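Local coordinates for adhesion and penetration protein autotransporter (Haemophilus influenzae, PDB 3SYJ), which promotes adherence to and invasion of host cells, is probably a serine protease, and drives bacterial aggregation through self-association of its secreted passenger domain, at residues 15-29 and 41-53. Numbering follows the deposited sequence.
Sequences FAENKGKFTVGAQNI and TSMTKAPMIDFSV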
loop_
_atom_site.group_PDB
_atom_site.type_symbol
_atom_site.label_atom_id
_atom_site.label_comp_id
_atom_site.label_asym_id
_atom_site.label_seq_id
_atom_site.Cartn_x
_atom_site.Cartn_y
_atom_site.Cartn_z
ATOM N N PHE A 15 -26.535 30.564 -37.230
ATOM C CA PHE A 15 -27.129 31.671 -36.484
ATOM C C PHE A 15 -28.640 31.455 -36.351
ATOM O O PHE A 15 -29.185 31.515 -35.251
ATOM C CB PHE A 15 -26.835 33.006 -37.194
ATOM C CG PHE A 15 -26.832 34.206 -36.281
ATOM C CD1 PHE A 15 -25.674 34.590 -35.622
ATOM C CD2 PHE A 15 -27.983 34.959 -36.093
ATOM C CE1 PHE A 15 -25.663 35.698 -34.789
ATOM C CE2 PHE A 15 -27.981 36.069 -35.261
ATOM C CZ PHE A 15 -26.818 36.441 -34.610
ATOM N N ALA A 16 -29.303 31.171 -37.473
ATOM C CA ALA A 16 -30.759 31.035 -37.485
ATOM C C ALA A 16 -31.240 29.798 -36.725
ATOM O O ALA A 16 -32.310 29.817 -36.115
ATOM C CB ALA A 16 -31.273 31.007 -38.903
ATOM N N GLU A 17 -30.451 28.729 -36.771
ATOM C CA GLU A 17 -30.833 27.469 -36.140
ATOM C C GLU A 17 -30.279 27.336 -34.719
ATOM O O GLU A 17 -30.455 26.297 -34.087
ATOM C CB GLU A 17 -30.366 26.265 -36.984
ATOM C CG GLU A 17 -30.723 26.318 -38.482
ATOM C CD GLU A 17 -32.224 26.260 -38.761
ATOM O OE1 GLU A 17 -33.000 25.820 -37.880
ATOM O OE2 GLU A 17 -32.628 26.649 -39.878
ATOM N N ASN A 18 -29.613 28.375 -34.217
ATOM C CA ASN A 18 -28.917 28.276 -32.932
ATOM C C ASN A 18 -27.993 27.060 -32.908
ATOM O O ASN A 18 -27.972 26.309 -31.934
ATOM C CB ASN A 18 -29.907 28.199 -31.753
ATOM C CG ASN A 18 -30.514 29.556 -31.399
ATOM O OD1 ASN A 18 -31.726 29.743 -31.492
ATOM N ND2 ASN A 18 -29.672 30.508 -31.002
ATOM N N LYS A 19 -27.243 26.864 -33.988
ATOM C CA LYS A 19 -26.294 25.761 -34.074
ATOM C C LYS A 19 -24.872 26.286 -34.198
ATOM O O LYS A 19 -24.624 27.473 -34.013
ATOM C CB LYS A 19 -26.645 24.826 -35.231
ATOM C CG LYS A 19 -27.976 24.145 -35.015
ATOM C CD LYS A 19 -28.385 23.266 -36.177
ATOM C CE LYS A 19 -29.598 22.441 -35.795
ATOM N NZ LYS A 19 -29.951 21.459 -36.845
ATOM N N GLY A 20 -23.936 25.397 -34.503
ATOM C CA GLY A 20 -22.534 25.748 -34.410
ATOM C C GLY A 20 -22.263 26.406 -33.068
ATOM O O GLY A 20 -22.658 25.900 -32.016
ATOM N N LYS A 21 -21.600 27.549 -33.101
ATOM C CA LYS A 21 -21.235 28.231 -31.874
ATOM C C LYS A 21 -22.372 29.106 -31.376
ATOM O O LYS A 21 -22.292 29.674 -30.286
ATOM C CB LYS A 21 -19.957 29.044 -32.079
ATOM C CG LYS A 21 -18.711 28.226 -31.804
ATOM C CD LYS A 21 -17.504 28.724 -32.564
ATOM C CE LYS A 21 -16.272 27.924 -32.171
ATOM N NZ LYS A 21 -15.269 27.907 -33.276
ATOM N N PHE A 22 -23.441 29.184 -32.159
ATOM C CA PHE A 22 -24.533 30.101 -31.851
ATOM C C PHE A 22 -25.657 29.461 -31.033
ATOM O O PHE A 22 -26.848 29.691 -31.272
ATOM C CB PHE A 22 -25.056 30.732 -33.137
ATOM C CG PHE A 22 -24.036 31.600 -33.836
ATOM C CD1 PHE A 22 -23.651 32.821 -33.286
ATOM C CD2 PHE A 22 -23.448 31.188 -35.021
ATOM C CE1 PHE A 22 -22.714 33.623 -33.915
ATOM C CE2 PHE A 22 -22.506 31.986 -35.664
ATOM C CZ PHE A 22 -22.140 33.211 -35.109
ATOM N N THR A 23 -25.265 28.650 -30.058
ATOM C CA THR A 23 -26.217 28.041 -29.156
ATOM C C THR A 23 -26.785 29.130 -28.268
ATOM O O THR A 23 -26.149 30.169 -28.051
ATOM C CB THR A 23 -25.535 26.999 -28.293
ATOM O OG1 THR A 23 -24.334 27.563 -27.764
ATOM C CG2 THR A 23 -25.186 25.768 -29.122
ATOM N N VAL A 24 -27.981 28.899 -27.749
ATOM C CA VAL A 24 -28.652 29.922 -26.965
ATOM C C VAL A 24 -27.777 30.322 -25.779
ATOM O O VAL A 24 -27.197 29.462 -25.109
ATOM C CB VAL A 24 -30.034 29.443 -26.484
ATOM C CG1 VAL A 24 -30.731 30.538 -25.707
ATOM C CG2 VAL A 24 -30.873 29.008 -27.673
ATOM N N GLY A 25 -27.661 31.631 -25.547
ATOM C CA GLY A 25 -26.913 32.147 -24.411
ATOM C C GLY A 25 -25.432 32.360 -24.661
ATOM O O GLY A 25 -24.782 33.094 -23.915
ATOM N N ALA A 26 -24.900 31.725 -25.706
ATOM C CA ALA A 26 -23.483 31.833 -26.039
ATOM C C ALA A 26 -23.060 33.283 -26.260
ATOM O O ALA A 26 -23.871 34.124 -26.629
ATOM C CB ALA A 26 -23.152 30.986 -27.271
ATOM N N GLN A 27 -21.780 33.567 -26.037
ATOM C CA GLN A 27 -21.274 34.920 -26.192
ATOM C C GLN A 27 -19.870 34.976 -26.806
ATOM O O GLN A 27 -19.112 33.998 -26.783
ATOM C CB GLN A 27 -21.309 35.662 -24.852
ATOM C CG GLN A 27 -22.693 36.143 -24.453
ATOM C CD GLN A 27 -22.645 37.241 -23.400
ATOM O OE1 GLN A 27 -22.940 37.005 -22.223
ATOM N NE2 GLN A 27 -22.257 38.445 -23.818
ATOM N N ASN A 28 -19.529 36.134 -27.355
ATOM C CA ASN A 28 -18.203 36.329 -27.912
ATOM C C ASN A 28 -17.852 35.304 -28.980
ATOM O O ASN A 28 -16.830 34.631 -28.879
ATOM C CB ASN A 28 -17.166 36.287 -26.794
ATOM C CG ASN A 28 -17.465 37.287 -25.715
ATOM O OD1 ASN A 28 -17.590 36.935 -24.548
ATOM N ND2 ASN A 28 -17.618 38.543 -26.104
ATOM N N ILE A 29 -18.701 35.174 -29.995
ATOM C CA ILE A 29 -18.403 34.269 -31.100
ATOM C C ILE A 29 -17.588 34.999 -32.162
ATOM O O ILE A 29 -18.039 35.982 -32.751
ATOM C CB ILE A 29 -19.677 33.664 -31.734
ATOM C CG1 ILE A 29 -20.482 32.882 -30.695
ATOM C CG2 ILE A 29 -19.321 32.742 -32.890
ATOM C CD1 ILE A 29 -21.609 33.676 -30.077
ATOM N N THR A 41 -16.508 40.152 -33.539
ATOM C CA THR A 41 -16.916 39.192 -32.533
ATOM C C THR A 41 -18.393 39.376 -32.239
ATOM O O THR A 41 -18.848 40.484 -31.951
ATOM C CB THR A 41 -16.116 39.346 -31.246
ATOM O OG1 THR A 41 -14.734 39.130 -31.527
ATOM C CG2 THR A 41 -16.579 38.325 -30.217
ATOM N N SER A 42 -19.137 38.282 -32.316
ATOM C CA SER A 42 -20.582 38.341 -32.191
ATOM C C SER A 42 -21.059 38.117 -30.747
ATOM O O SER A 42 -20.445 37.359 -29.988
ATOM C CB SER A 42 -21.217 37.320 -33.138
ATOM O OG SER A 42 -22.625 37.426 -33.119
ATOM N N MET A 43 -22.152 38.786 -30.381
ATOM C CA MET A 43 -22.776 38.625 -29.061
ATOM C C MET A 43 -21.809 38.903 -27.907
ATOM O O MET A 43 -21.644 38.076 -27.006
ATOM C CB MET A 43 -23.387 37.226 -28.908
ATOM C CG MET A 43 -24.548 36.958 -29.850
ATOM S SD MET A 43 -25.920 38.107 -29.592
ATOM C CE MET A 43 -26.360 38.492 -31.289
ATOM N N THR A 44 -21.176 40.073 -27.942
ATOM C CA THR A 44 -20.246 40.467 -26.890
ATOM C C THR A 44 -21.005 41.190 -25.789
ATOM O O THR A 44 -20.526 41.295 -24.665
ATOM C CB THR A 44 -19.113 41.388 -27.411
ATOM O OG1 THR A 44 -19.664 42.625 -27.878
ATOM C CG2 THR A 44 -18.354 40.721 -28.545
ATOM N N LYS A 45 -22.196 41.681 -26.120
ATOM C CA LYS A 45 -22.986 42.460 -25.176
ATOM C C LYS A 45 -24.374 41.872 -24.869
ATOM O O LYS A 45 -25.185 42.505 -24.194
ATOM C CB LYS A 45 -23.089 43.906 -25.652
ATOM C CG LYS A 45 -21.740 44.578 -25.692
ATOM C CD LYS A 45 -21.759 45.886 -26.467
ATOM C CE LYS A 45 -20.429 46.619 -26.291
ATOM N NZ LYS A 45 -20.325 47.869 -27.096
ATOM N N ALA A 46 -24.635 40.656 -25.344
ATOM C CA ALA A 46 -25.860 39.950 -24.993
ATOM C C ALA A 46 -25.642 38.470 -25.191
ATOM O O ALA A 46 -24.855 38.072 -26.046
ATOM C CB ALA A 46 -27.022 40.432 -25.845
ATOM N N PRO A 47 -26.321 37.642 -24.384
ATOM C CA PRO A 47 -26.303 36.198 -24.626
ATOM C C PRO A 47 -27.076 35.924 -25.909
ATOM O O PRO A 47 -28.089 36.589 -26.147
ATOM C CB PRO A 47 -27.064 35.632 -23.420
ATOM C CG PRO A 47 -27.079 36.743 -22.404
ATOM C CD PRO A 47 -27.123 37.993 -23.200
ATOM N N MET A 48 -26.598 34.995 -26.734
ATOM C CA MET A 48 -27.256 34.679 -28.007
ATOM C C MET A 48 -28.758 34.443 -27.845
ATOM O O MET A 48 -29.186 33.654 -27.002
ATOM C CB MET A 48 -26.625 33.442 -28.652
ATOM C CG MET A 48 -27.287 33.020 -29.951
ATOM S SD MET A 48 -27.037 34.181 -31.326
ATOM C CE MET A 48 -27.832 33.284 -32.657
ATOM N N ILE A 49 -29.546 35.119 -28.676
ATOM C CA ILE A 49 -31.001 35.023 -28.661
ATOM C C ILE A 49 -31.493 33.570 -28.815
ATOM O O ILE A 49 -30.828 32.737 -29.423
ATOM C CB ILE A 49 -31.586 35.911 -29.794
ATOM C CG1 ILE A 49 -33.094 36.098 -29.650
ATOM C CG2 ILE A 49 -31.239 35.345 -31.168
ATOM C CD1 ILE A 49 -33.677 37.063 -30.664
ATOM N N ASP A 50 -32.654 33.261 -28.253
ATOM C CA ASP A 50 -33.253 31.948 -28.436
ATOM C C ASP A 50 -34.247 32.096 -29.572
ATOM O O ASP A 50 -35.312 32.687 -29.390
ATOM C CB ASP A 50 -33.966 31.513 -27.155
ATOM C CG ASP A 50 -34.511 30.080 -27.221
ATOM O OD1 ASP A 50 -34.780 29.557 -28.325
ATOM O OD2 ASP A 50 -34.689 29.477 -26.141
ATOM N N PHE A 51 -33.895 31.585 -30.748
ATOM C CA PHE A 51 -34.741 31.751 -31.930
ATOM C C PHE A 51 -35.910 30.744 -31.970
ATOM O O PHE A 51 -36.707 30.744 -32.911
ATOM C CB PHE A 51 -33.913 31.648 -33.221
ATOM C CG PHE A 51 -33.277 32.954 -33.663
ATOM C CD1 PHE A 51 -34.019 34.136 -33.710
ATOM C CD2 PHE A 51 -31.953 32.980 -34.086
ATOM C CE1 PHE A 51 -33.448 35.322 -34.145
ATOM C CE2 PHE A 51 -31.371 34.167 -34.528
ATOM C CZ PHE A 51 -32.116 35.343 -34.547
ATOM N N SER A 52 -36.024 29.891 -30.958
ATOM C CA SER A 52 -37.105 28.902 -30.944
ATOM C C SER A 52 -38.509 29.542 -30.945
ATOM O O SER A 52 -39.493 28.887 -31.276
ATOM C CB SER A 52 -36.939 27.917 -29.779
ATOM O OG SER A 52 -37.277 28.516 -28.540
ATOM N N VAL A 53 -38.588 30.827 -30.606
ATOM C CA VAL A 53 -39.866 31.547 -30.616
ATOM C C VAL A 53 -40.300 31.949 -32.028
ATOM O O VAL A 53 -41.418 32.436 -32.236
ATOM C CB VAL A 53 -39.806 32.822 -29.757
ATOM C CG1 VAL A 53 -39.316 32.490 -28.360
ATOM C CG2 VAL A 53 -38.904 33.859 -30.415
HETATM O O HOH W 1 -18.346 40.284 -23.970
#
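Met43 O is gripped by two donors from opposite faces of its carbonyl plane. Asn28 N donates to Met43 O at 2.9 Å. Gln27 NE2 makes a longer bond of 3.3 Å to Met43 O, which lies in the plane of the Gln27 side-chain amide. Next to this, Asn28 and Ile29 both face Ser42 in a G1 beta bulge. Ile29 and Ser42 form an antiparallel hydrogen-bonded pair where strands 29-32 and 38-42 end, and the bulge lies there. Further along, Met48 is held at both backbone polar atoms: its N donates to Ala26 O, and its O accepts from Gly25 N.

Asn18, with positive phi after the helix, forms a Schellman motif and uses both ends of its amide. Asn18 OD1 accepts from Phe51 N at 2.9 Å, on a lone pair in the carbonyl plane. ND2 donates to Ile49 O across the contact and to Phe22 O in its own segment, which fixes the rotation of the amide.

Met48 fills the middle. Its CG is anti to the backbone N (chi1 178°) and the chain bends at chi2 (68°), which brings CE over the centre of the Phe15 ring. Met48 CE lies 3.6 Å from the centroid of the Phe15 ring, a CH-pi contact. SD lies over the same face, a Met-aromatic contact. Phe22 lays one face over Phe15 CD1, while Ser42 OG lies at the edge of both rings.

The contact lies in the N-terminal protease part, which has the PA-clan chymotrypsin-like fold, away from the predicted active-site serine. Met43 and Phe51 pack on strand 151-155, and Phe15 and Phe51 on strand 179-182. Pro47 touches strand 221-226, and a salt bridge joins Asp50 to Arg476 in a loop of the beta-helix.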